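Local coordinates for protein reducing end xylose-releasing exo-oligoxylanase (PDB 1WU4) that hydrolyses xylooligosaccharides of three or more units, releasing xylose from the reducing end with inversion of anomeric configuration, at residues Glu70-Gly75 with Asn93-Asn98; Asp86-Ile91 with His142-Gly147; Ala111-Cys114 with Lys120-Trp123; Pro176-Asp181 with Arg216-Glu221. The protein carries 1 engineered substitution. All blocks are in the same frame, centred on the assembly; numbering follows the deposited sequence.

Interaction 1 of 4, residues Glu70-Gly75 with Asn93-Asn98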
loop_
_atom_site.group_PDB
_atom_site.type_symbol
_atom_site.label_atom_id
_atom_site.label_comp_id
_atom_site.label_asym_id
_atom_site.label_seq_id
_atom_site.Cartn_x
_atom_site.Cartn_y
_atom_site.Cartn_z
ATOM N N GLU A 70 6.297 2.304 6.353
ATOM C CA GLU A 70 5.609 1.525 5.326
ATOM C C GLU A 70 5.090 0.237 5.975
ATOM O O GLU A 70 3.919 -0.118 5.837
ATOM C CB GLU A 70 6.588 1.174 4.202
ATOM C CG GLU A 70 6.096 0.112 3.224
ATOM C CD GLU A 70 7.233 -0.508 2.428
ATOM O OE1 GLU A 70 8.149 -1.087 3.053
ATOM O OE2 GLU A 70 7.214 -0.419 1.185
ATOM N N GLY A 71 5.974 -0.451 6.696
ATOM C CA GLY A 71 5.606 -1.696 7.349
ATOM C C GLY A 71 4.656 -1.537 8.522
ATOM O O GLY A 71 3.745 -2.346 8.708
ATOM N N MET A 72 4.870 -0.504 9.329
ATOM C CA MET A 72 3.999 -0.271 10.470
ATOM C C MET A 72 2.589 0.077 9.996
ATOM O O MET A 72 1.608 -0.434 10.538
ATOM C CB MET A 72 4.564 0.848 11.352
ATOM C CG MET A 72 5.908 0.494 11.987
ATOM S SD MET A 72 5.808 -0.958 13.071
ATOM C CE MET A 72 5.697 -0.155 14.685
ATOM N N SER A 73 2.486 0.937 8.983
ATOM C CA SER A 73 1.172 1.308 8.467
ATOM C C SER A 73 0.510 0.096 7.802
ATOM O O SER A 73 -0.700 -0.097 7.920
ATOM C CB SER A 73 1.284 2.489 7.490
ATOM O OG SER A 73 2.006 2.156 6.320
ATOM N N TYR A 74 1.303 -0.722 7.114
ATOM C CA TYR A 74 0.772 -1.933 6.491
ATOM C C TYR A 74 0.240 -2.847 7.593
ATOM O O TYR A 74 -0.849 -3.408 7.480
ATOM C CB TYR A 74 1.861 -2.705 5.738
ATOM C CG TYR A 74 2.250 -2.194 4.364
ATOM C CD1 TYR A 74 1.541 -1.174 3.727
ATOM C CD2 TYR A 74 3.333 -2.761 3.693
ATOM C CE1 TYR A 74 1.912 -0.733 2.447
ATOM C CE2 TYR A 74 3.706 -2.332 2.424
ATOM C CZ TYR A 74 2.996 -1.320 1.806
ATOM O OH TYR A 74 3.384 -0.908 0.549
ATOM N N GLY A 75 1.038 -3.004 8.651
ATOM C CA GLY A 75 0.658 -3.857 9.764
ATOM C C GLY A 75 -0.647 -3.439 10.405
ATOM O O GLY A 75 -1.477 -4.278 10.755
ATOM N N ASN A 93 0.979 2.105 18.933
ATOM C CA ASN A 93 1.626 2.630 20.127
ATOM C C ASN A 93 3.131 2.785 19.887
ATOM O O ASN A 93 3.719 3.811 20.231
ATOM C CB ASN A 93 1.362 1.701 21.318
ATOM C CG ASN A 93 1.803 2.305 22.637
ATOM O OD1 ASN A 93 1.592 3.493 22.891
ATOM N ND2 ASN A 93 2.407 1.485 23.491
ATOM N N TRP A 94 3.750 1.772 19.283
ATOM C CA TRP A 94 5.182 1.816 18.994
ATOM C C TRP A 94 5.458 2.966 18.028
ATOM O O TRP A 94 6.430 3.707 18.177
ATOM C CB TRP A 94 5.633 0.501 18.350
ATOM C CG TRP A 94 7.114 0.218 18.438
ATOM C CD1 TRP A 94 7.741 -0.573 19.362
ATOM C CD2 TRP A 94 8.143 0.681 17.547
ATOM N NE1 TRP A 94 9.087 -0.639 19.098
ATOM C CE2 TRP A 94 9.364 0.120 17.993
ATOM C CE3 TRP A 94 8.154 1.512 16.416
ATOM C CZ2 TRP A 94 10.581 0.363 17.347
ATOM C CZ3 TRP A 94 9.369 1.753 15.773
ATOM C CH2 TRP A 94 10.566 1.177 16.243
ATOM N N THR A 95 4.589 3.097 17.030
ATOM C CA THR A 95 4.708 4.139 16.020
ATOM C C THR A 95 4.687 5.539 16.629
ATOM O O THR A 95 5.546 6.370 16.330
ATOM C CB THR A 95 3.567 4.017 14.991
ATOM O OG1 THR A 95 3.639 2.736 14.353
ATOM C CG2 THR A 95 3.673 5.109 13.937
ATOM N N MET A 96 3.701 5.802 17.477
ATOM C CA MET A 96 3.589 7.108 18.110
ATOM C C MET A 96 4.720 7.382 19.093
ATOM O O MET A 96 5.189 8.512 19.215
ATOM C CB MET A 96 2.244 7.229 18.829
ATOM C CG MET A 96 1.077 7.560 17.909
ATOM S SD MET A 96 1.341 9.112 17.022
ATOM C CE MET A 96 1.562 10.238 18.381
ATOM N N LYS A 97 5.166 6.342 19.781
ATOM C CA LYS A 97 6.229 6.485 20.762
ATOM C C LYS A 97 7.610 6.723 20.153
ATOM O O LYS A 97 8.356 7.592 20.607
ATOM C CB LYS A 97 6.271 5.234 21.643
ATOM C CG LYS A 97 7.265 5.295 22.790
ATOM C CD LYS A 97 7.308 3.972 23.544
ATOM C CE LYS A 97 5.928 3.562 24.046
ATOM N NZ LYS A 97 5.328 4.570 24.965
ATOM N N ASN A 98 7.940 5.971 19.108
ATOM C CA ASN A 98 9.259 6.058 18.491
ATOM C C ASN A 98 9.393 6.736 17.131
ATOM O O ASN A 98 10.475 7.208 16.787
ATOM C CB ASN A 98 9.847 4.650 18.375
ATOM C CG ASN A 98 9.905 3.928 19.704
ATOM O OD1 ASN A 98 9.422 2.802 19.834
ATOM N ND2 ASN A 98 10.502 4.570 20.698
#

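Interaction 2 of 4, residues Asp86-Ile91 with His142-Gly147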
loop_
_atom_site.group_PDB
_atom_site.type_symbol
_atom_site.label_atom_id
_atom_site.label_comp_id
_atom_site.label_asym_id
_atom_site.label_seq_id
_atom_site.Cartn_x
_atom_site.Cartn_y
_atom_site.Cartn_z
ATOM N N ASP A 86 -5.761 -5.771 19.372
ATOM C CA ASP A 86 -4.595 -5.924 20.230
ATOM C C ASP A 86 -3.310 -5.681 19.438
ATOM O O ASP A 86 -2.418 -4.965 19.891
ATOM C CB ASP A 86 -4.591 -7.318 20.876
ATOM C CG ASP A 86 -4.570 -8.448 19.858
ATOM O OD1 ASP A 86 -5.305 -8.376 18.849
ATOM O OD2 ASP A 86 -3.824 -9.425 20.080
ATOM N N ILE A 87 -3.227 -6.263 18.246
ATOM C CA ILE A 87 -2.055 -6.092 17.394
ATOM C C ILE A 87 -2.003 -4.666 16.848
ATOM O O ILE A 87 -0.946 -4.034 16.831
ATOM C CB ILE A 87 -2.082 -7.108 16.229
ATOM C CG1 ILE A 87 -1.933 -8.526 16.790
ATOM C CG2 ILE A 87 -0.978 -6.804 15.231
ATOM C CD1 ILE A 87 -2.027 -9.622 15.750
ATOM N N PHE A 88 -3.152 -4.161 16.409
ATOM C CA PHE A 88 -3.243 -2.808 15.874
ATOM C C PHE A 88 -2.685 -1.798 16.873
ATOM O O PHE A 88 -1.836 -0.976 16.532
ATOM C CB PHE A 88 -4.704 -2.463 15.579
ATOM C CG PHE A 88 -4.894 -1.141 14.890
ATOM C CD1 PHE A 88 -5.088 -1.084 13.511
ATOM C CD2 PHE A 88 -4.883 0.048 15.613
ATOM C CE1 PHE A 88 -5.273 0.137 12.864
ATOM C CE2 PHE A 88 -5.065 1.276 14.976
ATOM C CZ PHE A 88 -5.261 1.320 13.596
ATOM N N ASP A 89 -3.176 -1.868 18.108
ATOM C CA ASP A 89 -2.749 -0.951 19.161
ATOM C C ASP A 89 -1.272 -1.078 19.520
ATOM O O ASP A 89 -0.614 -0.079 19.800
ATOM C CB ASP A 89 -3.617 -1.148 20.407
ATOM C CG ASP A 89 -5.020 -0.598 20.230
ATOM O OD1 ASP A 89 -5.880 -0.848 21.104
ATOM O OD2 ASP A 89 -5.265 0.095 19.217
ATOM N N ARG A 90 -0.751 -2.301 19.518
ATOM C CA ARG A 90 0.658 -2.504 19.828
ATOM C C ARG A 90 1.526 -1.788 18.790
ATOM O O ARG A 90 2.498 -1.115 19.134
ATOM C CB ARG A 90 0.996 -3.999 19.842
ATOM C CG ARG A 90 0.620 -4.725 21.134
ATOM C CD ARG A 90 0.851 -6.224 20.987
ATOM N NE ARG A 90 0.572 -6.973 22.212
ATOM C CZ ARG A 90 1.417 -7.089 23.232
ATOM N NH1 ARG A 90 2.608 -6.507 23.186
ATOM N NH2 ARG A 90 1.072 -7.800 24.298
ATOM N N ILE A 91 1.159 -1.925 17.519
ATOM C CA ILE A 91 1.906 -1.299 16.432
ATOM C C ILE A 91 1.765 0.225 16.443
ATOM O O ILE A 91 2.755 0.951 16.323
ATOM C CB ILE A 91 1.432 -1.837 15.059
ATOM C CG1 ILE A 91 1.737 -3.335 14.954
ATOM C CG2 ILE A 91 2.116 -1.072 13.931
ATOM C CD1 ILE A 91 1.142 -3.999 13.723
ATOM N N HIS A 142 -13.935 3.052 13.076
ATOM C CA HIS A 142 -15.216 2.514 12.643
ATOM C C HIS A 142 -15.525 1.114 13.166
ATOM O O HIS A 142 -16.678 0.805 13.473
ATOM C CB HIS A 142 -15.283 2.553 11.116
ATOM C CG HIS A 142 -15.097 3.928 10.553
ATOM N ND1 HIS A 142 -14.845 4.165 9.218
ATOM C CD2 HIS A 142 -15.111 5.141 11.154
ATOM C CE1 HIS A 142 -14.706 5.464 9.023
ATOM N NE2 HIS A 142 -14.862 6.079 10.181
ATOM N N ARG A 143 -14.506 0.268 13.287
ATOM C CA ARG A 143 -14.728 -1.085 13.785
ATOM C C ARG A 143 -14.790 -1.171 15.304
ATOM O O ARG A 143 -15.619 -1.897 15.855
ATOM C CB ARG A 143 -13.623 -2.039 13.317
ATOM C CG ARG A 143 -13.526 -2.255 11.821
ATOM C CD ARG A 143 -12.848 -3.591 11.507
ATOM N NE ARG A 143 -13.731 -4.719 11.804
ATOM C CZ ARG A 143 -13.480 -5.984 11.473
ATOM N NH1 ARG A 143 -12.364 -6.304 10.834
ATOM N NH2 ARG A 143 -14.361 -6.931 11.767
ATOM N N TRP A 144 -13.921 -0.424 15.975
ATOM C CA TRP A 144 -13.828 -0.494 17.431
ATOM C C TRP A 144 -14.219 0.741 18.228
ATOM O O TRP A 144 -14.392 0.663 19.448
ATOM C CB TRP A 144 -12.399 -0.894 17.811
ATOM C CG TRP A 144 -11.870 -2.044 17.004
ATOM C CD1 TRP A 144 -12.501 -3.230 16.764
ATOM C CD2 TRP A 144 -10.596 -2.129 16.350
ATOM N NE1 TRP A 144 -11.702 -4.050 16.005
ATOM C CE2 TRP A 144 -10.527 -3.400 15.737
ATOM C CE3 TRP A 144 -9.505 -1.257 16.225
ATOM C CZ2 TRP A 144 -9.410 -3.822 15.007
ATOM C CZ3 TRP A 144 -8.392 -1.678 15.497
ATOM C CH2 TRP A 144 -8.356 -2.950 14.899
ATOM N N GLY A 145 -14.352 1.877 17.554
ATOM C CA GLY A 145 -14.696 3.103 18.247
ATOM C C GLY A 145 -13.441 3.767 18.784
ATOM O O GLY A 145 -12.463 3.089 19.107
ATOM N N ASP A 146 -13.461 5.091 18.870
ATOM C CA ASP A 146 -12.319 5.845 19.370
ATOM C C ASP A 146 -12.061 5.581 20.847
ATOM O O ASP A 146 -12.987 5.558 21.660
ATOM C CB ASP A 146 -12.541 7.342 19.147
ATOM C CG ASP A 146 -12.090 7.802 17.775
ATOM O OD1 ASP A 146 -11.947 6.950 16.869
ATOM O OD2 ASP A 146 -11.886 9.020 17.602
ATOM N N GLY A 147 -10.789 5.382 21.176
ATOM C CA GLY A 147 -10.403 5.133 22.549
ATOM C C GLY A 147 -10.365 6.425 23.336
ATOM O O GLY A 147 -10.201 7.510 22.771
#

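Interaction 3 of 4, residues Ala111-Cys114 with Lys120-Trp123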
loop_
_atom_site.group_PDB
_atom_site.type_symbol
_atom_site.label_atom_id
_atom_site.label_comp_id
_atom_site.label_asym_id
_atom_site.label_seq_id
_atom_site.Cartn_x
_atom_site.Cartn_y
_atom_site.Cartn_z
ATOM N N ALA A 111 8.972 9.487 11.330
ATOM C CA ALA A 111 10.301 9.137 10.829
ATOM C C ALA A 111 10.142 7.835 10.050
ATOM O O ALA A 111 9.632 6.850 10.582
ATOM C CB ALA A 111 11.269 8.954 11.991
ATOM N N TRP A 112 10.593 7.820 8.799
ATOM C CA TRP A 112 10.398 6.644 7.956
ATOM C C TRP A 112 11.099 5.357 8.365
ATOM O O TRP A 112 10.585 4.263 8.105
ATOM C CB TRP A 112 10.748 6.969 6.494
ATOM C CG TRP A 112 12.200 6.849 6.145
ATOM C CD1 TRP A 112 13.175 7.784 6.334
ATOM C CD2 TRP A 112 12.837 5.720 5.538
ATOM N NE1 TRP A 112 14.384 7.308 5.877
ATOM C CE2 TRP A 112 14.202 6.042 5.385
ATOM C CE3 TRP A 112 12.382 4.465 5.109
ATOM C CZ2 TRP A 112 15.122 5.152 4.817
ATOM C CZ3 TRP A 112 13.298 3.580 4.545
ATOM C CH2 TRP A 112 14.653 3.930 4.405
ATOM N N SER A 113 12.258 5.483 9.002
ATOM C CA SER A 113 13.028 4.318 9.420
ATOM C C SER A 113 13.579 4.454 10.830
ATOM O O SER A 113 14.206 5.458 11.164
ATOM C CB SER A 113 14.188 4.085 8.448
ATOM O OG SER A 113 15.058 3.071 8.921
ATOM N N CYS A 114 13.329 3.438 11.647
ATOM C CA CYS A 114 13.811 3.400 13.023
ATOM C C CYS A 114 14.492 2.068 13.277
ATOM O O CYS A 114 14.232 1.084 12.587
ATOM C CB CYS A 114 12.656 3.533 14.013
ATOM S SG CYS A 114 11.939 5.171 14.155
ATOM N N LYS A 120 15.493 6.725 15.901
ATOM C CA LYS A 120 15.201 7.171 14.542
ATOM C C LYS A 120 16.473 7.190 13.693
ATOM O O LYS A 120 17.501 7.720 14.117
ATOM C CB LYS A 120 14.579 8.573 14.564
ATOM C CG LYS A 120 13.248 8.660 15.296
ATOM C CD LYS A 120 12.707 10.085 15.296
ATOM C CE LYS A 120 11.387 10.180 16.043
ATOM N NZ LYS A 120 11.525 9.796 17.478
ATOM N N ASN A 121 16.403 6.605 12.499
ATOM C CA ASN A 121 17.547 6.578 11.594
ATOM C C ASN A 121 17.514 7.798 10.685
ATOM O O ASN A 121 18.482 8.094 9.986
ATOM C CB ASN A 121 17.526 5.320 10.718
ATOM C CG ASN A 121 17.783 4.056 11.504
ATOM O OD1 ASN A 121 18.703 3.999 12.320
ATOM N ND2 ASN A 121 16.980 3.027 11.255
ATOM N N SER A 122 16.390 8.501 10.707
ATOM C CA SER A 122 16.191 9.675 9.872
ATOM C C SER A 122 15.029 10.487 10.430
ATOM O O SER A 122 14.219 9.964 11.190
ATOM C CB SER A 122 15.864 9.219 8.445
ATOM O OG SER A 122 15.422 10.286 7.630
ATOM N N TRP A 123 14.965 11.765 10.074
ATOM C CA TRP A 123 13.863 12.612 10.508
ATOM C C TRP A 123 13.008 12.952 9.292
ATOM O O TRP A 123 12.213 13.886 9.311
ATOM C CB TRP A 123 14.381 13.886 11.182
ATOM C CG TRP A 123 14.664 13.716 12.651
ATOM C CD1 TRP A 123 14.987 12.556 13.299
ATOM C CD2 TRP A 123 14.697 14.749 13.643
ATOM N NE1 TRP A 123 15.222 12.805 14.632
ATOM C CE2 TRP A 123 15.050 14.143 14.870
ATOM C CE3 TRP A 123 14.465 16.132 13.613
ATOM C CZ2 TRP A 123 15.178 14.872 16.058
ATOM C CZ3 TRP A 123 14.593 16.857 14.794
ATOM C CH2 TRP A 123 14.948 16.223 16.000
#

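Interaction 4 of 4, residues Pro176-Asp181 with Arg216-Glu221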
loop_
_atom_site.group_PDB
_atom_site.type_symbol
_atom_site.label_atom_id
_atom_site.label_comp_id
_atom_site.label_asym_id
_atom_site.label_seq_id
_atom_site.Cartn_x
_atom_site.Cartn_y
_atom_site.Cartn_z
ATOM N N PRO A 176 3.810 20.356 2.792
ATOM C CA PRO A 176 2.753 19.347 2.686
ATOM C C PRO A 176 3.233 18.111 1.928
ATOM O O PRO A 176 4.268 18.149 1.258
ATOM C CB PRO A 176 1.655 20.089 1.934
ATOM C CG PRO A 176 2.449 20.942 0.984
ATOM C CD PRO A 176 3.559 21.482 1.871
ATOM N N MET A 177 2.489 17.016 2.045
ATOM C CA MET A 177 2.846 15.786 1.348
ATOM C C MET A 177 2.151 15.685 -0.004
ATOM O O MET A 177 2.402 14.758 -0.770
ATOM C CB MET A 177 2.518 14.564 2.201
ATOM C CG MET A 177 3.484 14.369 3.352
ATOM S SD MET A 177 3.216 12.819 4.208
ATOM C CE MET A 177 4.775 12.632 5.053
ATOM N N TRP A 178 1.268 16.642 -0.273
ATOM C CA TRP A 178 0.553 16.720 -1.544
ATOM C C TRP A 178 0.818 18.102 -2.109
ATOM O O TRP A 178 0.827 19.085 -1.367
ATOM C CB TRP A 178 -0.961 16.567 -1.345
ATOM C CG TRP A 178 -1.459 15.163 -1.441
ATOM C CD1 TRP A 178 -2.098 14.589 -2.504
ATOM C CD2 TRP A 178 -1.339 14.145 -0.446
ATOM N NE1 TRP A 178 -2.382 13.273 -2.229
ATOM C CE2 TRP A 178 -1.925 12.973 -0.972
ATOM C CE3 TRP A 178 -0.790 14.107 0.842
ATOM C CZ2 TRP A 178 -1.979 11.772 -0.253
ATOM C CZ3 TRP A 178 -0.840 12.916 1.556
ATOM C CH2 TRP A 178 -1.431 11.764 1.006
ATOM N N ASN A 179 1.052 18.181 -3.413
ATOM C CA ASN A 179 1.254 19.479 -4.034
ATOM C C ASN A 179 -0.157 20.055 -4.112
ATOM O O ASN A 179 -1.062 19.424 -4.659
ATOM C CB ASN A 179 1.860 19.320 -5.426
ATOM C CG ASN A 179 1.984 20.637 -6.159
ATOM O OD1 ASN A 179 0.989 21.191 -6.628
ATOM N ND2 ASN A 179 3.206 21.153 -6.252
ATOM N N ARG A 180 -0.347 21.241 -3.546
ATOM C CA ARG A 180 -1.662 21.873 -3.515
ATOM C C ARG A 180 -2.230 22.271 -4.874
ATOM O O ARG A 180 -3.447 22.343 -5.042
ATOM C CB ARG A 180 -1.622 23.096 -2.597
ATOM C CG ARG A 180 -1.278 22.762 -1.152
ATOM C CD ARG A 180 -2.382 21.947 -0.495
ATOM N NE ARG A 180 -3.588 22.740 -0.269
ATOM C CZ ARG A 180 -3.671 23.741 0.604
ATOM N NH1 ARG A 180 -4.807 24.410 0.743
ATOM N NH2 ARG A 180 -2.620 24.070 1.344
ATOM N N ASP A 181 -1.353 22.519 -5.842
ATOM C CA ASP A 181 -1.798 22.924 -7.168
ATOM C C ASP A 181 -2.239 21.765 -8.054
ATOM O O ASP A 181 -3.286 21.844 -8.698
ATOM C CB ASP A 181 -0.699 23.723 -7.871
ATOM C CG ASP A 181 -0.345 24.997 -7.130
ATOM O OD1 ASP A 181 -1.272 25.763 -6.795
ATOM O OD2 ASP A 181 0.857 25.233 -6.885
ATOM N N ARG A 216 -12.373 18.066 2.349
ATOM C CA ARG A 216 -13.072 17.018 1.618
ATOM C C ARG A 216 -13.129 17.223 0.111
ATOM O O ARG A 216 -13.071 16.250 -0.643
ATOM C CB ARG A 216 -14.466 16.801 2.211
ATOM C CG ARG A 216 -14.358 16.177 3.594
ATOM C CD ARG A 216 -15.687 15.859 4.237
ATOM N NE ARG A 216 -15.463 15.348 5.587
ATOM C CZ ARG A 216 -16.423 15.004 6.438
ATOM N NH1 ARG A 216 -17.699 15.108 6.092
ATOM N NH2 ARG A 216 -16.099 14.564 7.645
ATOM N N VAL A 217 -13.222 18.472 -0.332
ATOM C CA VAL A 217 -13.237 18.741 -1.763
ATOM C C VAL A 217 -11.839 18.435 -2.305
ATOM O O VAL A 217 -11.696 17.809 -3.354
ATOM C CB VAL A 217 -13.610 20.209 -2.059
ATOM C CG1 VAL A 217 -13.396 20.516 -3.538
ATOM C CG2 VAL A 217 -15.067 20.451 -1.680
ATOM N N PHE A 218 -10.812 18.865 -1.575
ATOM C CA PHE A 218 -9.431 18.606 -1.975
ATOM C C PHE A 218 -9.192 17.111 -2.182
ATOM O O PHE A 218 -8.622 16.700 -3.190
ATOM C CB PHE A 218 -8.450 19.105 -0.911
ATOM C CG PHE A 218 -7.041 18.628 -1.127
ATOM C CD1 PHE A 218 -6.194 19.284 -2.014
ATOM C CD2 PHE A 218 -6.579 17.483 -0.478
ATOM C CE1 PHE A 218 -4.905 18.803 -2.253
ATOM C CE2 PHE A 218 -5.300 16.996 -0.712
ATOM C CZ PHE A 218 -4.463 17.655 -1.599
ATOM N N TRP A 219 -9.616 16.294 -1.224
ATOM C CA TRP A 219 -9.402 14.856 -1.342
ATOM C C TRP A 219 -10.113 14.244 -2.544
ATOM O O TRP A 219 -9.608 13.298 -3.149
ATOM C CB TRP A 219 -9.789 14.154 -0.038
ATOM C CG TRP A 219 -8.741 14.364 1.029
ATOM C CD1 TRP A 219 -8.893 15.016 2.221
ATOM C CD2 TRP A 219 -7.368 13.960 0.964
ATOM N NE1 TRP A 219 -7.694 15.043 2.903
ATOM C CE2 TRP A 219 -6.742 14.402 2.150
ATOM C CE3 TRP A 219 -6.602 13.267 0.015
ATOM C CZ2 TRP A 219 -5.386 14.174 2.414
ATOM C CZ3 TRP A 219 -5.253 13.040 0.277
ATOM C CH2 TRP A 219 -4.660 13.493 1.468
ATOM N N LYS A 220 -11.270 14.786 -2.900
ATOM C CA LYS A 220 -11.986 14.292 -4.067
ATOM C C LYS A 220 -11.149 14.632 -5.303
ATOM O O LYS A 220 -11.012 13.822 -6.223
ATOM C CB LYS A 220 -13.357 14.959 -4.163
ATOM C CG LYS A 220 -14.144 14.551 -5.392
ATOM C CD LYS A 220 -15.496 15.231 -5.427
ATOM C CE LYS A 220 -16.237 14.899 -6.708
ATOM N NZ LYS A 220 -17.568 15.555 -6.738
ATOM N N GLU A 221 -10.576 15.832 -5.313
ATOM C CA GLU A 221 -9.749 16.269 -6.430
ATOM C C GLU A 221 -8.458 15.462 -6.501
ATOM O O GLU A 221 -7.939 15.213 -7.589
ATOM C CB GLU A 221 -9.435 17.763 -6.304
ATOM C CG GLU A 221 -10.685 18.624 -6.228
ATOM C CD GLU A 221 -10.383 20.093 -6.035
ATOM O OE1 GLU A 221 -9.448 20.421 -5.278
ATOM O OE2 GLU A 221 -11.101 20.922 -6.628
#

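Interaction 1 of 4, residues Glu70-Gly75 with Asn93-Asn98
Met72 of helix 69-81 meets Trp94 and Thr95 of helix 85-99. The apolar part is made by its terminal methyl: CE of Met72 comes to 3.4 Å from CE3 of Trp94 and to 3.7 Å from CB of the same residue. It approaches the indole obliquely, and the two side chains cross at about a right angle. Two bends bring the methyl there, chi2 at -61° and chi3 at -99°, the latter turning CE onto the start of the indole. CG of Trp94 stands anti to the backbone N (chi1 -160°), which keeps the six-membered ring beside that methyl.

The second kind of contact is methionine carbon against a hydroxyl. OG1 of Thr95 lies 3.6 Å from CE of Met72 and 3.7 Å from its CB, as the two side chains pass in opposite directions. This hydroxyl is already engaged by Ile91 O one turn earlier in its own helix, so it can face an apolar neighbour without lacking a polar partner. Within the same helix, OD1 of Asn98 sits 3.2 Å above the plane of the Trp94 ring, over its centre.

The two segments run in roughly opposite directions, and the CA atoms of Met72 and Thr95 are 7.1 Å apart, a pairing of consecutive helices in the (alpha/alpha)6 barrel. Glu70, the proton donor by similarity, lies in 70-75 but takes no part and binds Arg266 and Tyr359. Tyr58 of strand 56-59 packs on Met72 and Trp94, while Phe133 of helix 127-144 touches Met72 and Thr95.

Interaction 2 of 4, residues Asp86-Ile91 with His142-Gly147
A T-shaped aromatic pair, Phe88 with Trp144, joins helix 85-99 to the C-terminal end of helix 127-144 in the (alpha/alpha)6 barrel. The indole supplies the edge and the phenyl ring the face: the centroids of the Phe88 ring and the Trp144 six-membered ring are 5.3 Å apart, and the planes stand at 75°. CZ3 of Trp144 reaches 3.6 Å from CG of Phe88, arriving above the phenyl plane but toward its rim, at the root of the ring. CH2 of Trp144 rests 3.7 Å from CB of Phe88, so the indole corner also covers the base of the side chain. With CG of Phe88 anti to its own nitrogen (chi1 -174°), the ring extends toward the other helix.

Trp144 is held at its far side as well, because its NE1 is bonded to Asp83 OD1, and CB of Arg143 lies 3.8 Å above one face of its ring. Phe88 also packs on Ala136, Leu137 and Ala140 of helix 127-144 and on Met76 of helix 69-81. Cutting Phe88 back to an alanine is likely to leave the CZ3-CH2 edge of Trp144 facing a gap and the indole less firmly fixed in its tilt.

The chemistry is wholly apolar and aromatic: the slightly positive C-H edge of the indole is probably drawn to the electron-rich phenyl face, which would favour a definite ring orientation.

Interaction 3 of 4, residues Ala111-Cys114 with Lys120-Trp123
Asn121 donates two hydrogen bonds to Ser113, one from its backbone and one from its side chain. N of Asn121 donates to O of Ser113 at 2.8 Å, with an N-H...O angle of 162°. ND2 of Asn121 donates to OG of Ser113 at 3.0 Å and 166°, with the hydroxyl only 9° out of the amide plane. Both side-chain atoms have second partners: OG of Ser113 is also bonded to Asp66 OD2, and ND2 of Asn121 to Gln115 OE1, so the amide nitrogen is gripped from two residues.

Ser122 is less well served. Its OG is bonded to Gly124 N and lies in plane at the edge of the Trp112 ring, 3.6 Å from CD1, but its buried N and O have no partner in the model. That O merely packs against CB of Ala111, at 3.2 Å. Lys120 lays its aliphatic chain along this side, CG 3.9 Å from SG of Cys114, while its NZ reaches Asn98 O at the end of helix 85-99. The Trp112 side chain comes, at the nearest atoms, to about 7 Å from that of Glu70, probably the proton donor.

Cys114 and Lys120 form a single backbone bridge. Strand 113-114 pairs antiparallel with strand 67-68, just ahead of helix 69-81, and Cys114 packs on Trp94 and Met99 of helix 85-99.

Interaction 4 of 4, residues Pro176-Asp181 with Arg216-Glu221
One face of the Trp178 indole receives two aromatic edges, from Trp219 and from Phe218. Trp219 comes in over the six-membered ring: CZ3 of Trp219 is 3.6 Å from CZ2 of Trp178, the six-membered centroids are 4.8 Å apart, and the planes stand at 82°. Phe218 points its edge at the five-membered ring in an offset version of the same T-shape, CZ of Phe218 lying 3.7 Å from CB of Trp178, again at 82°. The two rings that offer their edges also touch one another, since CD2 of Phe218 sits 3.9 Å above the centre of the Trp219 ring. Further edge-to-face pairs join Trp178 to Tyr204 and Trp219 to Phe207. Phe218 CG lies anti to its backbone N (chi1 168°), which sends the ring out toward Trp178. CD of Arg180 approaches CE1 of Phe218 at 4.4 Å, its guanidinium bound to Glu170.

A leucine in place of Trp178 would probably strip both edges of the flat surface they rest on and leave Trp219 and Phe218 freer to turn.

This cluster fastens loop 176-181 to the first turn of helix 216-233. Val166 of helix 154-167 touches Phe218 and Trp219, and Trp178 reaches Glu131 of helix 127-144.

Interactions 1 and 2 share helix 85-99 and touch through Ile91, which packs on Met72 and Gly75; together they bind that helix to helices 69-81 and 127-144. Interaction 3 adjoins interaction 1 where Trp94 CH2 lies 3.9 Å from Cys114 CB, and sits within the chain loop closed by interaction 2. Interaction 4 stands apart, its centre about 24 Å or more from the other centres, with neither of its segments on an element used by the others. Chemistry follows place: interactions 1 and 4 are buried and rest on methionine and aromatic packing, while interactions 2 and 3 are both partly buried, the first a ring pair, the second joined by hydrogen bonds.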